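Local coordinates for protein methyltransferase FkbM (Methylobacillus flagellatus KT, PDB 2PY6) that probably acts as a methyltransferase of the FkbM family, pairing a Rossmann-like methyltransferase domain with a second mainly parallel sheet, at residues K61-H66 / T398-D403; N118-D123 / R127-I132; V255-P260 / Q266-V271; N270-Y275 / S282-H287. One frame throughout, in Å; residues are numbered along the deposited sequence.

Contact 1. Residues K61-H66 / T398-D403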
# COMPACT_ATOMS: atom_id res chain seq x y z
N LYS A 61 -14.84 -2.84 -10.06
CA LYS A 61 -14.92 -2.43 -8.67
C LYS A 61 -16.08 -1.46 -8.44
O LYS A 61 -16.03 -0.70 -7.47
CB LYS A 61 -13.61 -1.74 -8.24
CG LYS A 61 -12.36 -2.63 -8.20
N GLY A 62 -17.12 -1.48 -9.29
CA GLY A 62 -18.21 -0.49 -9.17
C GLY A 62 -19.57 -1.13 -8.92
O GLY A 62 -19.66 -2.08 -8.15
N PHE A 63 -20.61 -0.61 -9.56
CA PHE A 63 -21.97 -1.17 -9.46
C PHE A 63 -22.23 -2.31 -10.49
O PHE A 63 -23.36 -2.73 -10.66
CB PHE A 63 -23.01 -0.03 -9.69
CG PHE A 63 -23.21 0.93 -8.50
CD1 PHE A 63 -22.21 1.20 -7.57
CD2 PHE A 63 -24.40 1.65 -8.41
CE1 PHE A 63 -22.42 2.11 -6.52
CE2 PHE A 63 -24.62 2.56 -7.37
CZ PHE A 63 -23.63 2.79 -6.43
N GLY A 64 -21.19 -2.82 -11.17
CA GLY A 64 -21.38 -3.88 -12.18
C GLY A 64 -21.92 -5.20 -11.64
O GLY A 64 -22.49 -6.02 -12.40
N ALA A 65 -21.72 -5.40 -10.33
CA ALA A 65 -22.19 -6.57 -9.61
C ALA A 65 -23.70 -6.52 -9.51
O ALA A 65 -24.34 -7.57 -9.48
CB ALA A 65 -21.57 -6.64 -8.20
N HIS A 66 -24.26 -5.30 -9.47
CA HIS A 66 -25.71 -5.13 -9.42
C HIS A 66 -26.39 -5.53 -10.73
O HIS A 66 -27.54 -5.98 -10.70
CB HIS A 66 -26.11 -3.71 -9.03
CG HIS A 66 -25.71 -3.32 -7.64
ND1 HIS A 66 -26.24 -3.92 -6.51
CD2 HIS A 66 -24.88 -2.34 -7.19
CE1 HIS A 66 -25.74 -3.35 -5.43
NE2 HIS A 66 -24.91 -2.39 -5.81
N THR A 398 -22.38 12.80 0.45
CA THR A 398 -21.40 11.97 -0.25
C THR A 398 -21.37 12.40 -1.72
O THR A 398 -22.25 13.12 -2.16
CB THR A 398 -21.73 10.42 -0.20
OG1 THR A 398 -22.96 10.14 -0.88
CG2 THR A 398 -21.79 9.88 1.22
N PRO A 399 -20.33 11.99 -2.46
CA PRO A 399 -20.34 12.18 -3.91
C PRO A 399 -21.27 11.18 -4.63
O PRO A 399 -21.34 11.21 -5.84
CB PRO A 399 -18.90 11.87 -4.34
CG PRO A 399 -18.14 11.60 -3.10
CD PRO A 399 -19.07 11.39 -1.98
N ASP A 400 -21.98 10.31 -3.90
CA ASP A 400 -22.84 9.31 -4.53
C ASP A 400 -24.26 9.53 -4.00
O ASP A 400 -24.57 10.62 -3.53
CB ASP A 400 -22.26 7.91 -4.25
CG ASP A 400 -22.68 6.90 -5.31
OD1 ASP A 400 -23.84 6.98 -5.79
OD2 ASP A 400 -21.87 6.01 -5.66
N ARG A 401 -25.13 8.53 -4.08
CA ARG A 401 -26.53 8.71 -3.68
C ARG A 401 -26.82 8.51 -2.20
O ARG A 401 -27.92 8.78 -1.72
CB ARG A 401 -27.48 7.91 -4.61
CG ARG A 401 -27.21 6.45 -4.78
CD ARG A 401 -28.02 5.87 -5.92
NE ARG A 401 -29.45 5.81 -5.63
CZ ARG A 401 -30.36 5.30 -6.46
NH1 ARG A 401 -30.00 4.81 -7.63
NH2 ARG A 401 -31.63 5.27 -6.09
N TRP A 402 -25.79 8.17 -1.45
CA TRP A 402 -25.93 7.92 -0.03
C TRP A 402 -25.80 9.21 0.79
O TRP A 402 -25.09 10.14 0.41
CB TRP A 402 -24.83 6.97 0.46
CG TRP A 402 -24.37 5.98 -0.58
CD1 TRP A 402 -23.08 5.80 -1.05
CD2 TRP A 402 -25.19 5.09 -1.34
NE1 TRP A 402 -23.06 4.82 -2.01
CE2 TRP A 402 -24.34 4.37 -2.22
CE3 TRP A 402 -26.57 4.81 -1.36
CZ2 TRP A 402 -24.82 3.40 -3.09
CZ3 TRP A 402 -27.04 3.84 -2.22
CH2 TRP A 402 -26.17 3.15 -3.08
N ASP A 403 -26.48 9.21 1.92
CA ASP A 403 -26.41 10.21 2.96
C ASP A 403 -26.95 11.59 2.66
O ASP A 403 -26.36 12.60 3.02
CB ASP A 403 -25.01 10.24 3.60
CG ASP A 403 -24.63 8.89 4.24
OD1 ASP A 403 -25.39 8.36 5.13
OD2 ASP A 403 -23.54 8.40 3.89

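Contact 2. Residues N118-D123 / R127-I132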
# COMPACT_ATOMS: atom_id res chain seq x y z
N ASN A 118 -20.41 2.18 -17.96
CA ASN A 118 -19.39 2.74 -17.08
C ASN A 118 -19.89 2.56 -15.64
O ASN A 118 -20.77 3.30 -15.19
CB ASN A 118 -19.12 4.21 -17.43
CG ASN A 118 -17.90 4.80 -16.71
OD1 ASN A 118 -17.36 4.19 -15.80
ND2 ASN A 118 -17.47 5.99 -17.13
N THR A 119 -19.30 1.59 -14.92
CA THR A 119 -19.66 1.27 -13.52
C THR A 119 -18.96 2.14 -12.46
O THR A 119 -19.30 2.09 -11.26
CB THR A 119 -19.35 -0.21 -13.17
OG1 THR A 119 -17.93 -0.44 -13.17
CG2 THR A 119 -20.04 -1.14 -14.10
N CYS A 120 -17.98 2.93 -12.91
CA CYS A 120 -17.20 3.82 -12.06
C CYS A 120 -18.04 5.01 -11.60
O CYS A 120 -18.87 5.53 -12.35
CB CYS A 120 -15.96 4.26 -12.78
SG CYS A 120 -14.92 2.82 -13.24
N ARG A 121 -17.86 5.35 -10.32
CA ARG A 121 -18.62 6.41 -9.65
C ARG A 121 -17.75 7.59 -9.27
O ARG A 121 -18.29 8.66 -9.00
CB ARG A 121 -19.27 5.90 -8.35
CG ARG A 121 -20.01 4.57 -8.40
CD ARG A 121 -21.26 4.61 -9.22
NE ARG A 121 -22.36 5.31 -8.56
CZ ARG A 121 -23.60 5.36 -9.04
NH1 ARG A 121 -23.89 4.78 -10.20
NH2 ARG A 121 -24.56 5.98 -8.37
N TYR A 122 -16.42 7.40 -9.23
CA TYR A 122 -15.50 8.45 -8.83
C TYR A 122 -14.74 9.05 -10.02
O TYR A 122 -14.51 8.40 -11.04
CB TYR A 122 -14.64 7.99 -7.64
CG TYR A 122 -15.56 7.52 -6.48
CD1 TYR A 122 -16.59 8.36 -5.98
CD2 TYR A 122 -15.43 6.25 -5.91
CE1 TYR A 122 -17.44 7.94 -4.95
CE2 TYR A 122 -16.28 5.83 -4.88
CZ TYR A 122 -17.28 6.68 -4.42
OH TYR A 122 -18.11 6.26 -3.39
N ASP A 123 -14.43 10.34 -9.87
CA ASP A 123 -13.95 11.18 -10.95
C ASP A 123 -12.86 10.60 -11.83
O ASP A 123 -12.99 10.63 -13.04
CB ASP A 123 -13.47 12.57 -10.44
CG ASP A 123 -14.63 13.48 -10.01
OD1 ASP A 123 -15.81 13.21 -10.32
OD2 ASP A 123 -14.35 14.49 -9.36
N ARG A 127 -14.34 9.54 -15.34
CA ARG A 127 -13.96 10.47 -16.42
C ARG A 127 -13.05 9.82 -17.46
O ARG A 127 -13.10 10.14 -18.61
CB ARG A 127 -13.20 11.68 -15.82
CG ARG A 127 -14.04 12.60 -14.98
CD ARG A 127 -13.18 13.65 -14.30
NE ARG A 127 -14.04 14.65 -13.71
CZ ARG A 127 -13.64 15.69 -12.99
NH1 ARG A 127 -12.37 15.86 -12.70
NH2 ARG A 127 -14.53 16.53 -12.53
N PHE A 128 -12.18 8.92 -17.00
CA PHE A 128 -11.32 8.19 -17.91
C PHE A 128 -12.18 7.39 -18.91
O PHE A 128 -12.15 7.62 -20.11
CB PHE A 128 -10.38 7.25 -17.12
CG PHE A 128 -9.69 6.27 -18.00
CD1 PHE A 128 -8.69 6.71 -18.87
CD2 PHE A 128 -10.10 4.93 -18.04
CE1 PHE A 128 -8.08 5.81 -19.73
CE2 PHE A 128 -9.51 4.05 -18.89
CZ PHE A 128 -8.50 4.47 -19.74
N PHE A 129 -12.99 6.48 -18.40
CA PHE A 129 -13.84 5.68 -19.28
C PHE A 129 -14.87 6.46 -20.12
O PHE A 129 -15.20 6.05 -21.24
CB PHE A 129 -14.55 4.61 -18.47
CG PHE A 129 -13.68 3.44 -18.10
CD1 PHE A 129 -13.00 2.72 -19.09
CD2 PHE A 129 -13.65 2.99 -16.81
CE1 PHE A 129 -12.25 1.60 -18.75
CE2 PHE A 129 -12.90 1.88 -16.47
CZ PHE A 129 -12.21 1.19 -17.45
N ASP A 130 -15.42 7.53 -19.56
CA ASP A 130 -16.35 8.36 -20.30
C ASP A 130 -15.64 9.01 -21.46
O ASP A 130 -16.19 9.04 -22.54
CB ASP A 130 -17.02 9.43 -19.41
CG ASP A 130 -18.19 8.85 -18.60
OD1 ASP A 130 -18.70 7.77 -18.97
OD2 ASP A 130 -18.57 9.47 -17.57
N GLN A 131 -14.42 9.51 -21.26
CA GLN A 131 -13.71 10.10 -22.38
C GLN A 131 -13.27 9.02 -23.37
O GLN A 131 -13.33 9.25 -24.54
CB GLN A 131 -12.54 10.98 -21.94
CG GLN A 131 -11.89 11.73 -23.10
CD GLN A 131 -12.86 12.57 -23.93
OE1 GLN A 131 -13.59 13.42 -23.40
NE2 GLN A 131 -12.86 12.34 -25.25
N ILE A 132 -12.79 7.86 -22.93
CA ILE A 132 -12.46 6.80 -23.88
C ILE A 132 -13.63 6.53 -24.83
O ILE A 132 -13.44 6.41 -26.04
CB ILE A 132 -12.14 5.45 -23.16
CG1 ILE A 132 -10.79 5.52 -22.44
CG2 ILE A 132 -12.19 4.26 -24.14
CD1 ILE A 132 -9.62 5.83 -23.34

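Contact 3. Residues V255-P260 / Q266-V271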
# COMPACT_ATOMS: atom_id res chain seq x y z
N VAL A 255 -24.98 9.35 25.96
CA VAL A 255 -25.15 8.78 24.64
C VAL A 255 -25.78 7.40 24.75
O VAL A 255 -25.26 6.54 25.42
CB VAL A 255 -23.84 8.72 23.82
CG1 VAL A 255 -24.09 8.02 22.49
CG2 VAL A 255 -23.29 10.13 23.59
N TRP A 256 -26.92 7.21 24.08
CA TRP A 256 -27.55 5.90 23.96
C TRP A 256 -27.33 5.41 22.55
O TRP A 256 -27.90 5.95 21.60
CB TRP A 256 -29.04 5.97 24.18
CG TRP A 256 -29.48 6.49 25.48
CD1 TRP A 256 -29.69 5.77 26.63
CD2 TRP A 256 -29.87 7.84 25.77
NE1 TRP A 256 -30.16 6.59 27.61
CE2 TRP A 256 -30.31 7.86 27.11
CE3 TRP A 256 -29.92 9.02 25.01
CZ2 TRP A 256 -30.77 9.02 27.73
CZ3 TRP A 256 -30.38 10.16 25.62
CH2 TRP A 256 -30.77 10.17 26.98
N MSE A 257 -26.47 4.41 22.39
CA MSE A 257 -26.18 3.84 21.10
C MSE A 257 -27.05 2.59 20.85
O MSE A 257 -27.00 1.64 21.63
CB MSE A 257 -24.69 3.46 21.02
CG MSE A 257 -23.73 4.61 21.20
SE MSE A 257 -21.88 4.11 20.89
CE MSE A 257 -21.71 4.22 19.40
N ILE A 258 -27.81 2.61 19.75
CA ILE A 258 -28.76 1.54 19.37
C ILE A 258 -28.32 0.89 18.08
O ILE A 258 -28.25 1.55 17.04
CB ILE A 258 -30.20 2.09 19.20
CG1 ILE A 258 -30.61 2.94 20.43
CG2 ILE A 258 -31.21 0.95 18.95
CD1 ILE A 258 -31.92 3.63 20.24
N GLU A 259 -28.00 -0.41 18.13
CA GLU A 259 -27.55 -1.12 16.96
C GLU A 259 -27.91 -2.61 17.05
O GLU A 259 -27.48 -3.25 18.00
CB GLU A 259 -26.02 -0.95 16.87
CG GLU A 259 -25.35 -1.83 15.82
CD GLU A 259 -25.83 -1.53 14.43
OE1 GLU A 259 -25.96 -0.32 14.05
OE2 GLU A 259 -26.03 -2.51 13.68
N PRO A 260 -28.67 -3.18 16.07
CA PRO A 260 -29.03 -4.61 16.18
C PRO A 260 -28.06 -5.65 15.62
O PRO A 260 -28.13 -6.80 16.04
CB PRO A 260 -30.34 -4.68 15.38
CG PRO A 260 -30.17 -3.69 14.30
CD PRO A 260 -29.30 -2.58 14.88
N GLN A 266 -19.96 -6.19 18.10
CA GLN A 266 -18.57 -6.58 18.45
C GLN A 266 -17.62 -5.37 18.28
O GLN A 266 -16.81 -5.10 19.13
CB GLN A 266 -18.08 -7.75 17.59
CG GLN A 266 -18.84 -9.07 17.86
CD GLN A 266 -18.47 -10.18 16.88
OE1 GLN A 266 -17.33 -10.27 16.42
NE2 GLN A 266 -19.44 -11.05 16.56
N THR A 267 -17.78 -4.66 17.17
CA THR A 267 -17.00 -3.48 16.85
C THR A 267 -17.20 -2.36 17.86
O THR A 267 -16.25 -1.67 18.22
CB THR A 267 -17.36 -2.99 15.43
OG1 THR A 267 -16.99 -4.00 14.49
CG2 THR A 267 -16.66 -1.67 15.06
N LEU A 268 -18.43 -2.17 18.31
CA LEU A 268 -18.72 -1.14 19.30
C LEU A 268 -18.11 -1.44 20.62
O LEU A 268 -17.86 -0.50 21.37
CB LEU A 268 -20.23 -0.93 19.49
CG LEU A 268 -20.87 -0.31 18.27
CD1 LEU A 268 -22.38 -0.30 18.51
CD2 LEU A 268 -20.33 1.09 18.00
N GLN A 269 -17.89 -2.72 20.95
CA GLN A 269 -17.18 -3.03 22.18
C GLN A 269 -15.71 -2.57 22.07
O GLN A 269 -15.10 -2.19 23.07
CB GLN A 269 -17.29 -4.51 22.55
CG GLN A 269 -18.69 -4.91 22.95
CD GLN A 269 -19.16 -4.20 24.21
OE1 GLN A 269 -18.54 -4.30 25.25
NE2 GLN A 269 -20.29 -3.51 24.12
N ASN A 270 -15.16 -2.61 20.86
CA ASN A 270 -13.80 -2.11 20.60
C ASN A 270 -13.79 -0.58 20.70
O ASN A 270 -12.88 0.01 21.29
CB ASN A 270 -13.32 -2.47 19.20
CG ASN A 270 -13.23 -3.96 18.95
OD1 ASN A 270 -13.05 -4.79 19.86
ND2 ASN A 270 -13.29 -4.31 17.68
N VAL A 271 -14.80 0.05 20.12
CA VAL A 271 -14.96 1.50 20.20
C VAL A 271 -15.09 1.94 21.66
O VAL A 271 -14.45 2.90 22.07
CB VAL A 271 -16.19 1.98 19.39
CG1 VAL A 271 -16.52 3.48 19.67
CG2 VAL A 271 -15.96 1.74 17.91

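Contact 4. Residues N270-Y275 / S282-H287. With EDO (1,2-ethanediol), chain D.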
# COMPACT_ATOMS: atom_id res chain seq x y z
N ASN A 270 -15.16 -2.61 20.86
CA ASN A 270 -13.80 -2.11 20.60
C ASN A 270 -13.79 -0.58 20.70
O ASN A 270 -12.88 0.01 21.29
CB ASN A 270 -13.32 -2.47 19.20
CG ASN A 270 -13.23 -3.96 18.95
OD1 ASN A 270 -13.05 -4.79 19.86
ND2 ASN A 270 -13.29 -4.31 17.68
N VAL A 271 -14.80 0.05 20.12
CA VAL A 271 -14.96 1.50 20.20
C VAL A 271 -15.09 1.94 21.66
O VAL A 271 -14.45 2.90 22.07
CB VAL A 271 -16.19 1.98 19.39
CG1 VAL A 271 -16.52 3.48 19.67
CG2 VAL A 271 -15.96 1.74 17.91
N LEU A 272 -15.88 1.22 22.47
CA LEU A 272 -16.03 1.61 23.88
C LEU A 272 -14.68 1.53 24.65
O LEU A 272 -14.43 2.32 25.58
CB LEU A 272 -17.09 0.79 24.62
CG LEU A 272 -18.58 0.76 24.21
CD1 LEU A 272 -19.37 0.01 25.31
CD2 LEU A 272 -19.20 2.12 23.97
N ARG A 273 -13.83 0.56 24.28
CA ARG A 273 -12.52 0.39 24.92
C ARG A 273 -11.56 1.52 24.59
O ARG A 273 -10.64 1.76 25.34
CB ARG A 273 -11.83 -0.92 24.53
CG ARG A 273 -12.37 -2.13 25.20
CD ARG A 273 -11.69 -3.43 24.70
NE ARG A 273 -12.64 -4.52 24.85
CZ ARG A 273 -13.30 -5.15 23.88
NH1 ARG A 273 -13.09 -4.90 22.60
NH2 ARG A 273 -14.16 -6.09 24.19
N ARG A 274 -11.73 2.20 23.46
CA ARG A 274 -10.82 3.29 23.19
C ARG A 274 -11.10 4.50 24.08
O ARG A 274 -10.26 5.36 24.23
CB ARG A 274 -10.68 3.60 21.68
CG ARG A 274 -11.81 4.16 20.96
CD ARG A 274 -11.41 4.50 19.50
NE ARG A 274 -11.28 3.29 18.69
CZ ARG A 274 -12.09 2.93 17.68
NH1 ARG A 274 -13.09 3.71 17.26
NH2 ARG A 274 -11.87 1.78 17.05
N TYR A 275 -12.24 4.50 24.78
CA TYR A 275 -12.62 5.61 25.64
C TYR A 275 -12.71 5.27 27.09
O TYR A 275 -13.12 6.09 27.88
CB TYR A 275 -13.97 6.14 25.19
CG TYR A 275 -13.97 6.58 23.75
CD1 TYR A 275 -13.13 7.60 23.32
CD2 TYR A 275 -14.83 6.01 22.83
CE1 TYR A 275 -13.13 8.02 21.98
CE2 TYR A 275 -14.84 6.42 21.50
CZ TYR A 275 -14.00 7.42 21.08
OH TYR A 275 -14.04 7.82 19.75
N SER A 282 -18.68 6.49 31.20
CA SER A 282 -19.82 6.02 31.98
C SER A 282 -21.14 6.57 31.47
O SER A 282 -22.19 6.07 31.84
CB SER A 282 -19.66 6.42 33.46
OG SER A 282 -19.50 7.83 33.63
N ARG A 283 -21.07 7.57 30.60
CA ARG A 283 -22.26 8.21 30.05
C ARG A 283 -22.75 7.57 28.76
O ARG A 283 -23.77 7.97 28.22
CB ARG A 283 -21.97 9.69 29.79
CG ARG A 283 -21.60 10.46 31.02
CD ARG A 283 -20.95 11.77 30.66
NE ARG A 283 -20.46 12.46 31.85
CZ ARG A 283 -19.65 13.53 31.84
NH1 ARG A 283 -19.19 14.06 30.71
NH2 ARG A 283 -19.29 14.05 33.01
N ILE A 284 -22.03 6.55 28.28
CA ILE A 284 -22.36 5.90 27.04
C ILE A 284 -22.87 4.51 27.31
O ILE A 284 -22.21 3.76 28.02
CB ILE A 284 -21.08 5.71 26.12
CG1 ILE A 284 -20.44 7.05 25.74
CG2 ILE A 284 -21.43 5.00 24.85
CD1 ILE A 284 -18.93 6.94 25.49
N THR A 285 -24.02 4.16 26.73
CA THR A 285 -24.51 2.77 26.78
C THR A 285 -24.84 2.26 25.38
O THR A 285 -25.22 3.02 24.47
CB THR A 285 -25.75 2.58 27.65
OG1 THR A 285 -26.74 3.53 27.28
CG2 THR A 285 -25.40 2.71 29.14
N VAL A 286 -24.70 0.96 25.22
CA VAL A 286 -24.99 0.28 23.96
C VAL A 286 -26.21 -0.62 24.15
O VAL A 286 -26.32 -1.33 25.15
CB VAL A 286 -23.79 -0.55 23.50
CG1 VAL A 286 -24.13 -1.28 22.15
CG2 VAL A 286 -22.53 0.35 23.37
N HIS A 287 -27.14 -0.54 23.20
CA HIS A 287 -28.39 -1.29 23.25
C HIS A 287 -28.47 -2.10 22.00
O HIS A 287 -28.68 -1.54 20.94
CB HIS A 287 -29.56 -0.31 23.37
CG HIS A 287 -29.36 0.68 24.48
ND1 HIS A 287 -29.85 0.48 25.74
CD2 HIS A 287 -28.67 1.85 24.52
CE1 HIS A 287 -29.48 1.49 26.52
NE2 HIS A 287 -28.77 2.34 25.80
C1 EDO D . -31.60 -3.45 24.31
O1 EDO D . -32.32 -4.67 24.11
C2 EDO D . -31.28 -3.38 25.81
O2 EDO D . -30.67 -2.15 26.18

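Contact 1. Residues K61-H66 / T398-D403
The backbones of 61-66 and 398-403 stay far apart, with Phe63 CA and Asp400 CA, the nearest pair, separated by 11.6 Å, and side chains alone bridge the gap. Phe63 does so with the far end of its ring. Its CZ lies 3.6 Å from Trp402 CZ2, an apolar touch, and 3.7 Å from Asp400 OD2. Phe63 points its ring toward the loop while Asp400 and Trp402 come to meet it from the opposite direction. The carboxylate of Asp400 is turned nearly parallel to the phenyl ring, the two planes being 11° apart.

Local bonds shape the loop that presents these groups. Asp400 N donates to Thr398 OG1 at 3.2 Å, an ST turn. With CG of Asp400 swung anti to its own N (chi1 -155°), OD1 comes back to accept Arg401 N at 2.6 Å, on the anti side of the carboxylate and close to its plane. The CG of Arg401 rests against one face of the Trp402 indole, near the rim. Arg121 ties both sides together, forming a salt bridge to Asp400 OD1 and a cation-pi contact with Phe63, while Phe143 meets the Phe63 ring edge-to-face. The positive charge of Arg121 probably helps stabilise the Asp400 carboxylate beside an aromatic ring.

Topologically, 61-66 follows strand 54-58 of one sheet, and 398-403 links the antiparallel strands 392-396 and 404-408 of the other. That pair closes the 3-2-1-4-5-7-6 strand order, the signature of the class I methyltransferase fold.

Contact 2. Residues N118-D123 / R127-I132
Asn118 carries its CG anti to the backbone N (chi1 -170°), which throws its amide across to Phe129 and Asp130 of the helix. Arg127, extended from CG to NE, runs alongside Asp123 in the same direction. The Asn118 amide is used at both ends. ND2 donates to Asp130 OD1 at 2.8 Å, with an N-H...O angle of 163°. The oxygen sits almost in the amide plane, yet the donor arrives 74° out of the carboxylate plane, so the two flat groups cross steeply. ND2 also donates to the carbonyl of Lys126, whose NZ forms a salt bridge with Asp130 OD2. OD1 of Asn118 accepts Cys120 N at 3.2 Å, an Asx turn that bends the chain just after strand 114-118. A leucine in place of Asn118 would probably leave Asp130 OD1 and the Lys126 carbonyl without this donor and free the turn to open.

Beside the amide, Cys120 SG meets the edge of the Phe129 ring, 3.8 Å from CD2. In the first turn of helix 123-135, Arg127 N donates to Asp123 O at 2.9 Å. In the same turn the Asp123 carboxylate stacks on one face of the Arg127 guanidinium, OD2 standing 3.8 Å from NH2. At that length, and with the oxygen over the guanidinium face, this long salt bridge attracts electrostatically without a directed bond. Asp123 OD2 has its stronger partner in Arg218 of the second subunit, so the acid probably offsets part of the repulsion between Arg127 and that Arg218, whose NH2 groups come close.

Contact 3. Residues V255-P260 / Q266-V271
The Glu259 carboxylate is the one flat group on the residues that touch here, and its polar partners come from outside 266-271: OE1 accepts Ser236 N, and OE2 takes Asn264 ND2 and Asp261 N. Toward the helix Glu259 offers aliphatic carbon instead, its CB lying 4.0 Å from Leu268 CD1. Three donors on two oxygens probably fix the rotation of the carboxylate. The bend at chi2 (62°) turns the acid away from the direct line of the chain.

The other methyl of Leu268 meets the selenomethionine Met257, whose CE lies 3.7 Å from CD2. These two side chains pass obliquely, and the turn of Met257 at chi3 (84°) carries CE round to the leucine. Leu268 thus spans two residues whose CB atoms both point toward the helix, two apart along the chain. Such packing belongs to the first half of a beta-alpha-beta unit: strand 254-258 runs into helix 262-274, which then covers one side of the sheet in a Rossmann-like methyltransferase fold. Glu259 stands just past the carboxyl end of the strand, where class I methyltransferases commonly place an acid that holds the cofactor ribose. Its bond to Ser236 of the glycine-rich loop after strand 229-233 is consistent with such a site, although only an unidentified ligand is bound nearby, about 6 Å from the Glu259 side chain. Leu241 of helix 239-248 packs against both Met257 and Val271.

Contact 4. Residues N270-Y275 / S282-H287
Leu272 makes every close touch from the helix side of this contact, dividing its two methyls between a pair of strand residues. CD2 lies 3.7 Å from Ile284 CG2, and CD1 lies 3.7 Å from Val286 CG2. The fork is not a clean split, because CD2 also comes within 3.8 Å of Val286 CG2, which puts that one methyl in reach of both leucine branches. The side chains of Leu272 and Ile284 run antiparallel alongside each other, whereas those of Leu272 and Val286 meet at a slant. On Ile284 the touching branch is CG2, set anti to the backbone N by chi1 of -61°. Replacing Leu272 with an alanine is likely to open a gap over Ile284 and Val286, taking from their CG2 methyls the contact with the leucine branches.

Helix 262-274 and strand 284-287 form the second half of a beta-alpha-beta crossover that began with strand 254-258. The nearest backbone pair, Leu272 CA and Ile284 CA, is 8.3 Å apart, so side chains fill the space between helix and strand. Strand 284-287 is the outermost of its sheet within the chain, so Leu272 packs the helix onto the margin of the domain. Thr285 and His287 belong to the other side of the strand, where Thr285 OG1 and His287 NE2 share a hydrogen bond of 2.8 Å in which either may donate. The imidazole's remaining nitrogen, ND1, donates at the ring edge to O2 of a 1,2-ethanediol, 2.8 Å away, probably a crystallisation additive. At the helix end, Arg273 and Arg274 donate to backbone carbonyls of Gly90 and Ser89 of the fourth subunit.

How the contacts relate
The four contacts fall into two groups. Contacts 1 and 2 have centres about 13 Å apart and meet through Arg121 of 118-123, whose NH2 lies 2.9 Å from Asp400 OD1. Contact 1 thereby ties the sheet that leads into contact 2 to the methyltransferase domain. Contacts 3 and 4 are about 7 Å apart between centres and share helix 262-274. Their strands pair directly, with Met257 O 2.7 Å from His287 N, a probable hydrogen bond. Contact 2 lies farthest from this group, its centre about 41 Å from that of contact 4. The centre of contact 3, which borders the probable cofactor pocket, is about 26 Å from that of contact 1.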